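Local atomic coordinates of succinylglutamate desuccinylase (Vibrio parahaemolyticus, PDB entry 2BCO), a protein that probably hydrolyses N-succinyl-L-glutamate to succinate and glutamate, the last step of arginine degradation by the AST pathway, using one zinc ion per subunit. Residues A[266-277]-A[292-301]; A[177-185]-A[212-220]. One frame throughout, in Å; residues are numbered along the deposited sequence.

Contact 1 of 2, residues A[266-277]-A[292-301]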
ATOM      1  N   ILE A 266       1.514  16.542 -13.364  1.00 36.53           N
ATOM      2  CA  ILE A 266       2.580  17.011 -14.246  1.00 36.86           C
ATOM      3  C   ILE A 266       3.004  15.929 -15.243  1.00 37.62           C
ATOM      4  O   ILE A 266       3.362  14.819 -14.849  1.00 38.16           O
ATOM      5  CB  ILE A 266       3.829  17.439 -13.428  1.00 33.73           C
ATOM      6  CG1 ILE A 266       3.441  18.485 -12.380  1.00 31.70           C
ATOM      7  CG2 ILE A 266       4.907  17.977 -14.360  1.00 31.64           C
ATOM      8  CD1 ILE A 266       2.781  19.727 -12.948  1.00 29.12           C
ATOM      9  N   VAL A 267       2.976  16.259 -16.529  1.00 38.33           N
ATOM     10  CA  VAL A 267       3.360  15.309 -17.570  1.00 40.17           C
ATOM     11  C   VAL A 267       4.550  15.813 -18.393  1.00 42.49           C
ATOM     12  O   VAL A 267       4.536  16.943 -18.881  1.00 42.13           O
ATOM     13  CB  VAL A 267       2.186  15.041 -18.538  1.00 43.60           C
ATOM     14  CG1 VAL A 267       2.568  13.950 -19.528  1.00 43.86           C
ATOM     15  CG2 VAL A 267       0.936  14.658 -17.755  1.00 42.21           C
ATOM     16  N   ARG A 268       5.569  14.971 -18.547  1.00 31.26           N
ATOM     17  CA  ARG A 268       6.763  15.331 -19.318  1.00 32.69           C
ATOM     18  C   ARG A 268       6.459  15.404 -20.815  1.00 34.36           C
ATOM     19  O   ARG A 268       6.100  14.404 -21.442  1.00 33.43           O
ATOM     20  CB  ARG A 268       7.883  14.313 -19.072  1.00 40.27           C
ATOM     21  CG  ARG A 268       9.186  14.609 -19.812  1.00 38.47           C
ATOM     22  CD  ARG A 268      10.258  13.608 -19.415  1.00 38.41           C
ATOM     23  NE  ARG A 268      11.572  13.897 -19.991  1.00 38.38           N
ATOM     24  CZ  ARG A 268      12.699  13.293 -19.612  1.00 39.46           C
ATOM     25  NH1 ARG A 268      12.674  12.368 -18.657  1.00 39.05           N
ATOM     26  NH2 ARG A 268      13.857  13.611 -20.180  1.00 38.85           N
ATOM     27  N   LEU A 269       6.613  16.600 -21.377  1.00 58.39           N
ATOM     28  CA  LEU A 269       6.351  16.840 -22.791  1.00 61.42           C
ATOM     29  C   LEU A 269       7.593  16.796 -23.677  1.00 62.81           C
ATOM     30  O   LEU A 269       7.526  16.328 -24.813  1.00 62.40           O
ATOM     31  CB  LEU A 269       5.655  18.194 -22.972  1.00 67.73           C
ATOM     32  CG  LEU A 269       4.143  18.206 -23.206  1.00 70.32           C
ATOM     33  CD1 LEU A 269       3.843  17.631 -24.587  1.00 72.00           C
ATOM     34  CD2 LEU A 269       3.432  17.415 -22.114  1.00 70.73           C
ATOM     35  N   HIS A 270       8.719  17.284 -23.166  1.00 44.76           N
ATOM     36  CA  HIS A 270       9.950  17.305 -23.948  1.00 45.09           C
ATOM     37  C   HIS A 270      11.096  16.537 -23.302  1.00 44.35           C
ATOM     38  O   HIS A 270      11.016  16.125 -22.146  1.00 43.41           O
ATOM     39  CB  HIS A 270      10.389  18.751 -24.193  1.00 64.04           C
ATOM     40  CG  HIS A 270       9.295  19.638 -24.701  1.00 67.96           C
ATOM     41  ND1 HIS A 270       8.247  20.055 -23.909  1.00 69.66           N
ATOM     42  CD2 HIS A 270       9.083  20.181 -25.922  1.00 69.93           C
ATOM     43  CE1 HIS A 270       7.437  20.818 -24.620  1.00 69.65           C
ATOM     44  NE2 HIS A 270       7.920  20.912 -25.845  1.00 70.21           N
ATOM     45  N   ASP A 271      12.167  16.358 -24.068  1.00 46.08           N
ATOM     46  CA  ASP A 271      13.349  15.640 -23.605  1.00 43.70           C
ATOM     47  C   ASP A 271      14.105  16.471 -22.567  1.00 41.09           C
ATOM     48  O   ASP A 271      14.678  15.931 -21.618  1.00 40.74           O
ATOM     49  CB  ASP A 271      14.260  15.322 -24.799  1.00 63.77           C
ATOM     50  CG  ASP A 271      15.405  14.390 -24.436  1.00 65.58           C
ATOM     51  OD1 ASP A 271      16.259  14.779 -23.610  1.00 65.81           O
ATOM     52  OD2 ASP A 271      15.450  13.267 -24.980  1.00 65.35           O
ATOM     53  N   ASP A 272      14.099  17.788 -22.760  1.00 58.94           N
ATOM     54  CA  ASP A 272      14.764  18.720 -21.853  1.00 55.50           C
ATOM     55  C   ASP A 272      13.798  19.085 -20.733  1.00 52.15           C
ATOM     56  O   ASP A 272      13.121  20.113 -20.776  1.00 53.73           O
ATOM     57  CB  ASP A 272      15.196  19.975 -22.617  1.00 46.49           C
ATOM     58  CG  ASP A 272      15.900  20.987 -21.733  1.00 47.10           C
ATOM     59  OD1 ASP A 272      16.713  20.574 -20.878  1.00 47.41           O
ATOM     60  OD2 ASP A 272      15.643  22.198 -21.898  1.00 47.19           O
ATOM     61  N   PHE A 273      13.748  18.224 -19.726  1.00 45.06           N
ATOM     62  CA  PHE A 273      12.860  18.386 -18.583  1.00 43.04           C
ATOM     63  C   PHE A 273      13.674  18.210 -17.302  1.00 41.40           C
ATOM     64  O   PHE A 273      14.576  17.376 -17.253  1.00 42.60           O
ATOM     65  CB  PHE A 273      11.771  17.304 -18.667  1.00 31.38           C
ATOM     66  CG  PHE A 273      10.797  17.309 -17.524  1.00 28.16           C
ATOM     67  CD1 PHE A 273       9.599  18.013 -17.615  1.00 26.25           C
ATOM     68  CD2 PHE A 273      11.061  16.583 -16.362  1.00 28.00           C
ATOM     69  CE1 PHE A 273       8.675  17.994 -16.564  1.00 25.12           C
ATOM     70  CE2 PHE A 273      10.140  16.560 -15.301  1.00 25.78           C
ATOM     71  CZ  PHE A 273       8.947  17.264 -15.403  1.00 23.26           C
ATOM     72  N   ASP A 274      13.372  18.989 -16.270  1.00 28.70           N
ATOM     73  CA  ASP A 274      14.090  18.847 -15.005  1.00 25.14           C
ATOM     74  C   ASP A 274      13.464  19.697 -13.904  1.00 24.59           C
ATOM     75  O   ASP A 274      12.582  20.514 -14.157  1.00 22.21           O
ATOM     76  CB  ASP A 274      15.565  19.234 -15.170  1.00 25.84           C
ATOM     77  CG  ASP A 274      16.488  18.450 -14.243  1.00 26.46           C
ATOM     78  OD1 ASP A 274      16.023  17.970 -13.188  1.00 27.37           O
ATOM     79  OD2 ASP A 274      17.686  18.321 -14.564  1.00 25.10           O
ATOM     80  N   PHE A 275      13.930  19.490 -12.679  1.00 26.19           N
ATOM     81  CA  PHE A 275      13.439  20.230 -11.526  1.00 26.52           C
ATOM     82  C   PHE A 275      14.605  21.019 -10.950  1.00 26.64           C
ATOM     83  O   PHE A 275      15.754  20.687 -11.204  1.00 27.20           O
ATOM     84  CB  PHE A 275      12.918  19.267 -10.467  1.00 24.31           C
ATOM     85  CG  PHE A 275      11.798  18.388 -10.940  1.00 25.35           C
ATOM     86  CD1 PHE A 275      10.582  18.938 -11.348  1.00 24.33           C
ATOM     87  CD2 PHE A 275      11.940  17.000 -10.944  1.00 24.73           C
ATOM     88  CE1 PHE A 275       9.527  18.123 -11.750  1.00 21.21           C
ATOM     89  CE2 PHE A 275      10.887  16.175 -11.344  1.00 22.80           C
ATOM     90  CZ  PHE A 275       9.679  16.737 -11.747  1.00 22.20           C
HETATM   91  N   MSE A 276      14.315  22.052 -10.170  1.00 25.55           N
HETATM   92  CA  MSE A 276      15.376  22.852  -9.576  1.00 27.33           C
HETATM   93  C   MSE A 276      15.863  22.253  -8.262  1.00 26.24           C
HETATM   94  O   MSE A 276      17.029  22.426  -7.889  1.00 23.61           O
HETATM   95  CB  MSE A 276      14.899  24.282  -9.346  1.00 45.49           C
HETATM   96  CG  MSE A 276      14.457  24.986 -10.615  1.00 52.97           C
HETATM   97 SE   MSE A 276      14.025  26.849 -10.313  1.00 66.78          SE
HETATM   98  CE  MSE A 276      15.642  27.663 -10.987  1.00 60.78           C
ATOM     99  N   PHE A 277      14.973  21.548  -7.565  1.00 24.71           N
ATOM    100  CA  PHE A 277      15.327  20.919  -6.296  1.00 23.62           C
ATOM    101  C   PHE A 277      16.184  19.679  -6.526  1.00 25.66           C
ATOM    102  O   PHE A 277      16.217  19.134  -7.629  1.00 25.80           O
ATOM    103  CB  PHE A 277      14.060  20.551  -5.494  1.00 21.76           C
ATOM    104  CG  PHE A 277      12.970  19.866  -6.311  1.00 20.59           C
ATOM    105  CD1 PHE A 277      13.124  18.555  -6.773  1.00 18.93           C
ATOM    106  CD2 PHE A 277      11.791  20.549  -6.626  1.00 19.06           C
ATOM    107  CE1 PHE A 277      12.107  17.929  -7.530  1.00 15.41           C
ATOM    108  CE2 PHE A 277      10.772  19.936  -7.379  1.00 19.71           C
ATOM    109  CZ  PHE A 277      10.936  18.626  -7.836  1.00 18.77           C
ATOM    110  N   VAL A 292       8.807  28.986  -9.260  1.00 28.66           N
ATOM    111  CA  VAL A 292       9.257  28.058 -10.290  1.00 26.93           C
ATOM    112  C   VAL A 292      10.066  26.967  -9.607  1.00 26.33           C
ATOM    113  O   VAL A 292      10.877  27.249  -8.729  1.00 26.05           O
ATOM    114  CB  VAL A 292      10.136  28.766 -11.350  1.00 44.16           C
ATOM    115  CG1 VAL A 292       9.343  29.887 -12.015  1.00 44.86           C
ATOM    116  CG2 VAL A 292      11.393  29.320 -10.705  1.00 45.06           C
ATOM    117  N   PHE A 293       9.837  25.719  -9.996  1.00 32.72           N
ATOM    118  CA  PHE A 293      10.562  24.613  -9.382  1.00 33.90           C
ATOM    119  C   PHE A 293      11.097  23.643 -10.424  1.00 34.72           C
ATOM    120  O   PHE A 293      11.659  22.601 -10.087  1.00 36.67           O
ATOM    121  CB  PHE A 293       9.648  23.879  -8.396  1.00 26.01           C
ATOM    122  CG  PHE A 293       8.378  23.368  -9.017  1.00 24.21           C
ATOM    123  CD1 PHE A 293       8.333  22.107  -9.598  1.00 20.99           C
ATOM    124  CD2 PHE A 293       7.228  24.159  -9.036  1.00 22.92           C
ATOM    125  CE1 PHE A 293       7.158  21.634 -10.188  1.00 22.88           C
ATOM    126  CE2 PHE A 293       6.047  23.697  -9.623  1.00 21.61           C
ATOM    127  CZ  PHE A 293       6.012  22.432 -10.199  1.00 22.51           C
ATOM    128  N   GLY A 294      10.916  23.986 -11.691  1.00 33.46           N
ATOM    129  CA  GLY A 294      11.403  23.132 -12.754  1.00 33.27           C
ATOM    130  C   GLY A 294      11.076  23.725 -14.105  1.00 33.75           C
ATOM    131  O   GLY A 294      10.696  24.893 -14.205  1.00 34.36           O
ATOM    132  N   HIS A 295      11.218  22.921 -15.149  1.00 33.90           N
ATOM    133  CA  HIS A 295      10.928  23.390 -16.489  1.00 36.78           C
ATOM    134  C   HIS A 295      10.744  22.207 -17.434  1.00 39.09           C
ATOM    135  O   HIS A 295      11.355  21.148 -17.264  1.00 40.45           O
ATOM    136  CB  HIS A 295      12.058  24.298 -16.979  1.00 27.25           C
ATOM    137  CG  HIS A 295      13.363  23.590 -17.170  1.00 24.38           C
ATOM    138  ND1 HIS A 295      13.634  22.825 -18.285  1.00 23.55           N
ATOM    139  CD2 HIS A 295      14.459  23.515 -16.384  1.00 25.38           C
ATOM    140  CE1 HIS A 295      14.846  22.311 -18.175  1.00 22.34           C
ATOM    141  NE2 HIS A 295      15.371  22.711 -17.033  1.00 22.96           N
ATOM    142  N   ASP A 296       9.877  22.392 -18.421  1.00 43.00           N
ATOM    143  CA  ASP A 296       9.596  21.365 -19.410  1.00 46.97           C
ATOM    144  C   ASP A 296       9.824  22.042 -20.757  1.00 50.17           C
ATOM    145  O   ASP A 296       8.976  22.811 -21.231  1.00 49.76           O
ATOM    146  CB  ASP A 296       8.142  20.907 -19.287  1.00 45.23           C
ATOM    147  CG  ASP A 296       7.890  19.573 -19.962  1.00 45.82           C
ATOM    148  OD1 ASP A 296       8.451  19.337 -21.057  1.00 44.03           O
ATOM    149  OD2 ASP A 296       7.121  18.764 -19.401  1.00 46.35           O
ATOM    150  N   GLY A 297      10.972  21.765 -21.369  1.00 43.47           N
ATOM    151  CA  GLY A 297      11.287  22.394 -22.634  1.00 46.95           C
ATOM    152  C   GLY A 297      11.568  23.858 -22.358  1.00 50.56           C
ATOM    153  O   GLY A 297      12.563  24.190 -21.715  1.00 50.80           O
ATOM    154  N   ASP A 298      10.684  24.735 -22.824  1.00 49.90           N
ATOM    155  CA  ASP A 298      10.853  26.171 -22.610  1.00 51.32           C
ATOM    156  C   ASP A 298       9.927  26.645 -21.497  1.00 51.92           C
ATOM    157  O   ASP A 298      10.301  27.476 -20.671  1.00 50.94           O
ATOM    158  CB  ASP A 298      10.530  26.951 -23.890  1.00 68.79           C
ATOM    159  CG  ASP A 298      11.365  26.506 -25.080  1.00 69.71           C
ATOM    160  OD1 ASP A 298      12.610  26.518 -24.980  1.00 68.76           O
ATOM    161  OD2 ASP A 298      10.771  26.155 -26.119  1.00 69.20           O
ATOM    162  N   LYS A 299       8.711  26.107 -21.495  1.00 61.41           N
ATOM    163  CA  LYS A 299       7.693  26.460 -20.508  1.00 60.95           C
ATOM    164  C   LYS A 299       8.090  25.944 -19.126  1.00 59.05           C
ATOM    165  O   LYS A 299       8.182  24.736 -18.910  1.00 57.90           O
ATOM    166  CB  LYS A 299       6.348  25.859 -20.922  1.00 80.13           C
ATOM    167  CG  LYS A 299       5.134  26.706 -20.567  1.00 85.41           C
ATOM    168  CD  LYS A 299       4.933  26.838 -19.068  1.00 89.10           C
ATOM    169  CE  LYS A 299       3.659  27.612 -18.758  1.00 91.30           C
ATOM    170  NZ  LYS A 299       3.390  27.688 -17.296  1.00 94.11           N
ATOM    171  N   PRO A 300       8.326  26.857 -18.171  1.00 48.47           N
ATOM    172  CA  PRO A 300       8.716  26.478 -16.810  1.00 46.26           C
ATOM    173  C   PRO A 300       7.581  25.904 -15.961  1.00 43.69           C
ATOM    174  O   PRO A 300       6.406  26.040 -16.297  1.00 41.66           O
ATOM    175  CB  PRO A 300       9.256  27.784 -16.238  1.00 63.29           C
ATOM    176  CG  PRO A 300       8.347  28.797 -16.866  1.00 64.43           C
ATOM    177  CD  PRO A 300       8.281  28.327 -18.311  1.00 64.89           C
ATOM    178  N   LEU A 301       7.954  25.258 -14.861  1.00 43.50           N
ATOM    179  CA  LEU A 301       6.988  24.665 -13.941  1.00 41.29           C
ATOM    180  C   LEU A 301       6.884  25.556 -12.707  1.00 41.70           C
ATOM    181  O   LEU A 301       7.895  25.844 -12.063  1.00 40.97           O
ATOM    182  CB  LEU A 301       7.447  23.265 -13.519  1.00 32.53           C
ATOM    183  CG  LEU A 301       7.768  22.265 -14.636  1.00 30.81           C
ATOM    184  CD1 LEU A 301       8.308  20.987 -14.027  1.00 27.42           C
ATOM    185  CD2 LEU A 301       6.518  21.988 -15.470  1.00 28.85           C
TER

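Contact 2 of 2, residues A[177-185]-A[212-220]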
ATOM      1  N   ARG A 177     -13.903   4.336  -0.453  1.00 12.82           N
ATOM      2  CA  ARG A 177     -13.384   5.270   0.532  1.00 12.41           C
ATOM      3  C   ARG A 177     -14.394   5.377   1.661  1.00 14.22           C
ATOM      4  O   ARG A 177     -14.972   6.431   1.892  1.00 16.59           O
ATOM      5  CB  ARG A 177     -13.154   6.621  -0.128  1.00 12.91           C
ATOM      6  CG  ARG A 177     -12.090   6.563  -1.232  1.00 14.84           C
ATOM      7  CD  ARG A 177     -11.955   7.877  -1.966  1.00 10.71           C
ATOM      8  NE  ARG A 177     -10.819   7.867  -2.880  1.00 12.38           N
ATOM      9  CZ  ARG A 177     -10.644   8.751  -3.858  1.00 11.19           C
ATOM     10  NH1 ARG A 177     -11.533   9.717  -4.048  1.00 11.84           N
ATOM     11  NH2 ARG A 177      -9.588   8.666  -4.646  1.00 11.38           N
ATOM     12  N   SER A 178     -14.569   4.267   2.371  1.00 10.97           N
ATOM     13  CA  SER A 178     -15.534   4.150   3.456  1.00 12.73           C
ATOM     14  C   SER A 178     -15.205   4.773   4.811  1.00 14.26           C
ATOM     15  O   SER A 178     -14.094   5.254   5.068  1.00 14.32           O
ATOM     16  CB  SER A 178     -15.846   2.674   3.690  1.00 14.60           C
ATOM     17  OG  SER A 178     -14.710   2.026   4.243  1.00 16.28           O
ATOM     18  N   LYS A 179     -16.210   4.726   5.678  1.00 14.60           N
ATOM     19  CA  LYS A 179     -16.116   5.238   7.031  1.00 14.24           C
ATOM     20  C   LYS A 179     -15.127   4.366   7.810  1.00 11.35           C
ATOM     21  O   LYS A 179     -14.294   4.868   8.552  1.00  9.94           O
ATOM     22  CB  LYS A 179     -17.497   5.181   7.697  1.00 20.60           C
ATOM     23  CG  LYS A 179     -17.538   5.744   9.108  1.00 26.20           C
ATOM     24  CD  LYS A 179     -17.486   7.259   9.078  1.00 30.81           C
ATOM     25  CE  LYS A 179     -17.575   7.845  10.467  1.00 34.17           C
ATOM     26  NZ  LYS A 179     -17.575   9.329  10.413  1.00 35.22           N
ATOM     27  N   ALA A 180     -15.226   3.052   7.636  1.00  9.53           N
ATOM     28  CA  ALA A 180     -14.333   2.136   8.340  1.00  9.57           C
ATOM     29  C   ALA A 180     -12.882   2.332   7.912  1.00  9.90           C
ATOM     30  O   ALA A 180     -11.984   2.348   8.755  1.00 10.90           O
ATOM     31  CB  ALA A 180     -14.761   0.704   8.100  1.00 10.88           C
ATOM     32  N   LEU A 181     -12.651   2.485   6.608  1.00 11.63           N
ATOM     33  CA  LEU A 181     -11.292   2.687   6.109  1.00 10.99           C
ATOM     34  C   LEU A 181     -10.665   3.947   6.690  1.00 10.99           C
ATOM     35  O   LEU A 181      -9.511   3.923   7.109  1.00 14.20           O
ATOM     36  CB  LEU A 181     -11.270   2.785   4.584  1.00  8.08           C
ATOM     37  CG  LEU A 181      -9.855   2.964   4.014  1.00  7.41           C
ATOM     38  CD1 LEU A 181      -9.063   1.661   4.201  1.00  6.72           C
ATOM     39  CD2 LEU A 181      -9.913   3.338   2.558  1.00  4.21           C
ATOM     40  N   VAL A 182     -11.422   5.043   6.698  1.00  8.03           N
ATOM     41  CA  VAL A 182     -10.950   6.319   7.231  1.00  7.08           C
ATOM     42  C   VAL A 182     -10.711   6.212   8.732  1.00  9.29           C
ATOM     43  O   VAL A 182      -9.717   6.721   9.240  1.00 12.52           O
ATOM     44  CB  VAL A 182     -11.960   7.458   6.946  1.00 13.51           C
ATOM     45  CG1 VAL A 182     -11.583   8.714   7.731  1.00 14.11           C
ATOM     46  CG2 VAL A 182     -11.963   7.770   5.458  1.00 10.97           C
ATOM     47  N   ASP A 183     -11.620   5.551   9.441  1.00  8.26           N
ATOM     48  CA  ASP A 183     -11.440   5.362  10.877  1.00 10.72           C
ATOM     49  C   ASP A 183     -10.140   4.593  11.111  1.00  8.66           C
ATOM     50  O   ASP A 183      -9.442   4.831  12.097  1.00  7.55           O
ATOM     51  CB  ASP A 183     -12.605   4.562  11.482  1.00  8.88           C
ATOM     52  CG  ASP A 183     -13.824   5.419  11.763  1.00 13.62           C
ATOM     53  OD1 ASP A 183     -14.887   4.840  12.093  1.00 14.33           O
ATOM     54  OD2 ASP A 183     -13.721   6.665  11.659  1.00 12.68           O
ATOM     55  N   PHE A 184      -9.835   3.661  10.206  1.00 12.69           N
ATOM     56  CA  PHE A 184      -8.620   2.856  10.316  1.00  9.72           C
ATOM     57  C   PHE A 184      -7.407   3.752  10.194  1.00 11.47           C
ATOM     58  O   PHE A 184      -6.478   3.649  10.992  1.00 14.38           O
ATOM     59  CB  PHE A 184      -8.557   1.780   9.222  1.00 14.01           C
ATOM     60  CG  PHE A 184      -7.252   1.018   9.191  1.00 10.58           C
ATOM     61  CD1 PHE A 184      -6.867   0.214  10.264  1.00 12.74           C
ATOM     62  CD2 PHE A 184      -6.380   1.149   8.116  1.00 12.46           C
ATOM     63  CE1 PHE A 184      -5.631  -0.455  10.260  1.00 12.96           C
ATOM     64  CE2 PHE A 184      -5.134   0.483   8.100  1.00 11.20           C
ATOM     65  CZ  PHE A 184      -4.764  -0.313   9.178  1.00 12.50           C
ATOM     66  N   LEU A 185      -7.421   4.631   9.190  1.00 12.94           N
ATOM     67  CA  LEU A 185      -6.322   5.566   8.966  1.00 11.39           C
ATOM     68  C   LEU A 185      -6.059   6.372  10.232  1.00 11.13           C
ATOM     69  O   LEU A 185      -4.914   6.506  10.663  1.00 11.57           O
ATOM     70  CB  LEU A 185      -6.649   6.556   7.838  1.00 11.27           C
ATOM     71  CG  LEU A 185      -6.405   6.287   6.338  1.00 16.86           C
ATOM     72  CD1 LEU A 185      -4.988   5.776   6.112  1.00 11.90           C
ATOM     73  CD2 LEU A 185      -7.407   5.292   5.822  1.00 19.57           C
ATOM     74  N   SER A 212     -13.911  -3.739  -5.872  1.00 13.57           N
ATOM     75  CA  SER A 212     -14.497  -2.760  -4.960  1.00 15.76           C
ATOM     76  C   SER A 212     -13.955  -2.880  -3.542  1.00 13.93           C
ATOM     77  O   SER A 212     -14.691  -2.675  -2.579  1.00 14.40           O
ATOM     78  CB  SER A 212     -16.022  -2.921  -4.922  1.00 16.31           C
ATOM     79  OG  SER A 212     -16.571  -2.823  -6.225  1.00 21.22           O
ATOM     80  N   ALA A 213     -12.678  -3.214  -3.408  1.00 11.40           N
ATOM     81  CA  ALA A 213     -12.092  -3.360  -2.082  1.00 11.47           C
ATOM     82  C   ALA A 213     -11.737  -2.001  -1.485  1.00  8.03           C
ATOM     83  O   ALA A 213     -11.403  -1.069  -2.206  1.00  5.75           O
ATOM     84  CB  ALA A 213     -10.839  -4.247  -2.154  1.00  9.21           C
ATOM     85  N   GLN A 214     -11.834  -1.894  -0.166  1.00  9.38           N
ATOM     86  CA  GLN A 214     -11.478  -0.660   0.539  1.00  6.79           C
ATOM     87  C   GLN A 214      -9.958  -0.796   0.525  1.00  6.92           C
ATOM     88  O   GLN A 214      -9.357  -1.463   1.369  1.00  8.98           O
ATOM     89  CB  GLN A 214     -12.087  -0.700   1.947  1.00  3.67           C
ATOM     90  CG  GLN A 214     -13.626  -0.707   1.868  1.00 11.64           C
ATOM     91  CD  GLN A 214     -14.323  -1.201   3.128  1.00 13.18           C
ATOM     92  OE1 GLN A 214     -14.531  -0.443   4.069  1.00 14.47           O
ATOM     93  NE2 GLN A 214     -14.679  -2.490   3.151  1.00 11.95           N
ATOM     94  N   ALA A 215      -9.346  -0.181  -0.477  1.00  9.50           N
ATOM     95  CA  ALA A 215      -7.919  -0.323  -0.684  1.00  9.38           C
ATOM     96  C   ALA A 215      -7.042   0.903  -0.521  1.00 11.87           C
ATOM     97  O   ALA A 215      -7.447   2.031  -0.789  1.00 10.03           O
ATOM     98  CB  ALA A 215      -7.693  -0.926  -2.060  1.00  6.49           C
ATOM     99  N   LEU A 216      -5.815   0.656  -0.087  1.00  7.93           N
ATOM    100  CA  LEU A 216      -4.865   1.734   0.082  1.00  8.57           C
ATOM    101  C   LEU A 216      -3.470   1.240  -0.198  1.00  6.95           C
ATOM    102  O   LEU A 216      -3.167   0.056  -0.061  1.00 11.65           O
ATOM    103  CB  LEU A 216      -4.863   2.260   1.521  1.00  7.78           C
ATOM    104  CG  LEU A 216      -6.097   2.813   2.227  1.00  9.34           C
ATOM    105  CD1 LEU A 216      -5.811   2.844   3.732  1.00  4.05           C
ATOM    106  CD2 LEU A 216      -6.425   4.207   1.696  1.00  6.05           C
ATOM    107  N   THR A 217      -2.620   2.174  -0.579  1.00 10.05           N
ATOM    108  CA  THR A 217      -1.211   1.895  -0.757  1.00 10.36           C
ATOM    109  C   THR A 217      -0.712   2.716   0.425  1.00 10.34           C
ATOM    110  O   THR A 217      -0.939   3.924   0.480  1.00 10.74           O
ATOM    111  CB  THR A 217      -0.669   2.474  -2.059  1.00  7.74           C
ATOM    112  OG1 THR A 217      -1.293   1.804  -3.159  1.00 10.90           O
ATOM    113  CG2 THR A 217       0.849   2.276  -2.134  1.00 10.63           C
HETATM  114  N   MSE A 218      -0.075   2.069   1.388  1.00 10.74           N
HETATM  115  CA  MSE A 218       0.403   2.784   2.565  1.00 11.81           C
HETATM  116  C   MSE A 218       1.926   2.944   2.617  1.00 11.36           C
HETATM  117  O   MSE A 218       2.667   1.965   2.543  1.00 13.61           O
HETATM  118  CB  MSE A 218      -0.111   2.074   3.828  1.00  7.17           C
HETATM  119  CG  MSE A 218      -1.635   1.951   3.871  1.00  7.86           C
HETATM  120 SE   MSE A 218      -2.339   0.942   5.370  1.00 29.94          SE
HETATM  121  CE  MSE A 218      -2.527   2.410   6.613  1.00 17.40           C
ATOM    122  N   GLU A 219       2.381   4.188   2.734  1.00 16.55           N
ATOM    123  CA  GLU A 219       3.809   4.497   2.820  1.00 15.96           C
ATOM    124  C   GLU A 219       4.209   4.533   4.300  1.00 15.55           C
ATOM    125  O   GLU A 219       4.001   5.538   4.991  1.00 15.11           O
ATOM    126  CB  GLU A 219       4.096   5.854   2.184  1.00 24.46           C
ATOM    127  CG  GLU A 219       3.575   6.030   0.765  1.00 32.74           C
ATOM    128  CD  GLU A 219       4.248   5.113  -0.252  1.00 35.32           C
ATOM    129  OE1 GLU A 219       5.477   4.905  -0.173  1.00 38.69           O
ATOM    130  OE2 GLU A 219       3.545   4.617  -1.150  1.00 38.31           O
ATOM    131  N   LEU A 220       4.780   3.428   4.771  1.00 12.84           N
ATOM    132  CA  LEU A 220       5.202   3.272   6.160  1.00 10.39           C
ATOM    133  C   LEU A 220       6.698   3.494   6.349  1.00 12.15           C
ATOM    134  O   LEU A 220       7.504   2.573   6.185  1.00 12.57           O
ATOM    135  CB  LEU A 220       4.853   1.868   6.654  1.00  6.93           C
ATOM    136  CG  LEU A 220       3.409   1.525   7.003  1.00 14.92           C
ATOM    137  CD1 LEU A 220       2.450   2.343   6.175  1.00 14.50           C
ATOM    138  CD2 LEU A 220       3.185   0.034   6.805  1.00  8.70           C
TER

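Contact 1 of 2, residues A[266-277]-A[292-301]
The carboxylate of D296 meets the backbone of L269 and H270 at one end of a three-stranded antiparallel sheet, 273-275, 292-296 and 299-302, in the barrel-sandwich hybrid domain. Here one buried acid bonds to the backbone of the loop between strands 258-267 and 273-275. With CG anti to the backbone N (chi1 -162°), D296 reaches across to it. L269 N lies 3.0 Å from D296 OD2, on its syn lone pair, and OD1 receives H270 N likewise. A third donor, H270 ND1, reaches D296 OD1 at 2.9 Å; OD1 lies close to the plane of the H270 ring, whereas ND1 comes to it from above the carboxylate plane. Three N-H groups grip the acid, which probably stabilises its charged form. The F273 ring turns its edge to it, CD1 lying 3.1 Å from D296 OD2 with the two planes 77° apart. G297, in the type II' turn from D296 to K299, sets its CA over a face of the H270 ring, 4.3 Å from the centroid, as a CH-pi contact.

H295 lies on the face opposite F273 and D296, with D274, to which it is joined by a pair of backbone hydrogen bonds. Its ring has one face over D274 N, while H295 CE1 comes within 3.7 Å of D272 OD1. F293 forms a classic beta bulge with G294 opposite L301, and F293 O accepts M276 N at 2.7 Å. F293 CD1 lies 3.9 Å from F277 CE2, and its ring stacks with F287. L301 CD1 touches F273 CE1 and F275 CE1, at 3.9 Å each.

Contact 2 of 2, residues A[177-185]-A[212-220]
A chi1 of 69° sets S178 OG between its backbone N and carbonyl carbon, while Q214, its CG anti to the carbonyl carbon (chi1 -64°) and its chain extended beyond, brings OE1 to meet it. The hydroxyl donates to Q214 OE1; the modelled separation of S178 OG and Q214 OE1, 2.5 Å, is very short and its exact value doubtful. S178 OG also accepts L181 N at 3.2 Å, so S178 is the helix N-cap and ties the helix start to the strand; Q214 NE2 donates to R149 O, so both ends of the amide are bonded.

Beyond, a helix packs on a sheet strand of the catalytic domain. L181 and L216 meet tip to tip, CD1 to CD1 at 3.5 Å, and L185 CD1 comes to L216 CD1 at 3.9 Å. M218, a selenomethionine bent at its last torsion, puts CE 3.6 Å from F184 CE2 and its selenium at the ring edge, a Met-aromatic contact. Its side chain is about 6 Å from that of the zinc ligand H155.

The N-to-C directions of helix part 179-185 and strand 214-220 are 34° apart. W150 of parallel strand 149-157 touches A180 and L181, and helix 235-245 packs against F184 and M218.

In the fold
Following the chain from the N terminus, contact 2 comes first. It closes a loop over 186-211, which holds the end of helix 179-188, strand 192-195 and helix 203-211, and it joins helix to strand within the catalytic domain; its strand also carries E219, the predicted active-site residue. Contact 1 follows in series, neither nesting nor crossing: it closes 278-291, with the short strand 285-286, within the hybrid domain and away from the zinc site. The centres of contact 1 and contact 2 lie about 33 Å apart, and the nearest atoms of contact 1 and contact 2 about 16 Å. Strand 258-267 bridges the two regions, pairing in parallel with strand 192-195 before its last residues enter contact 1.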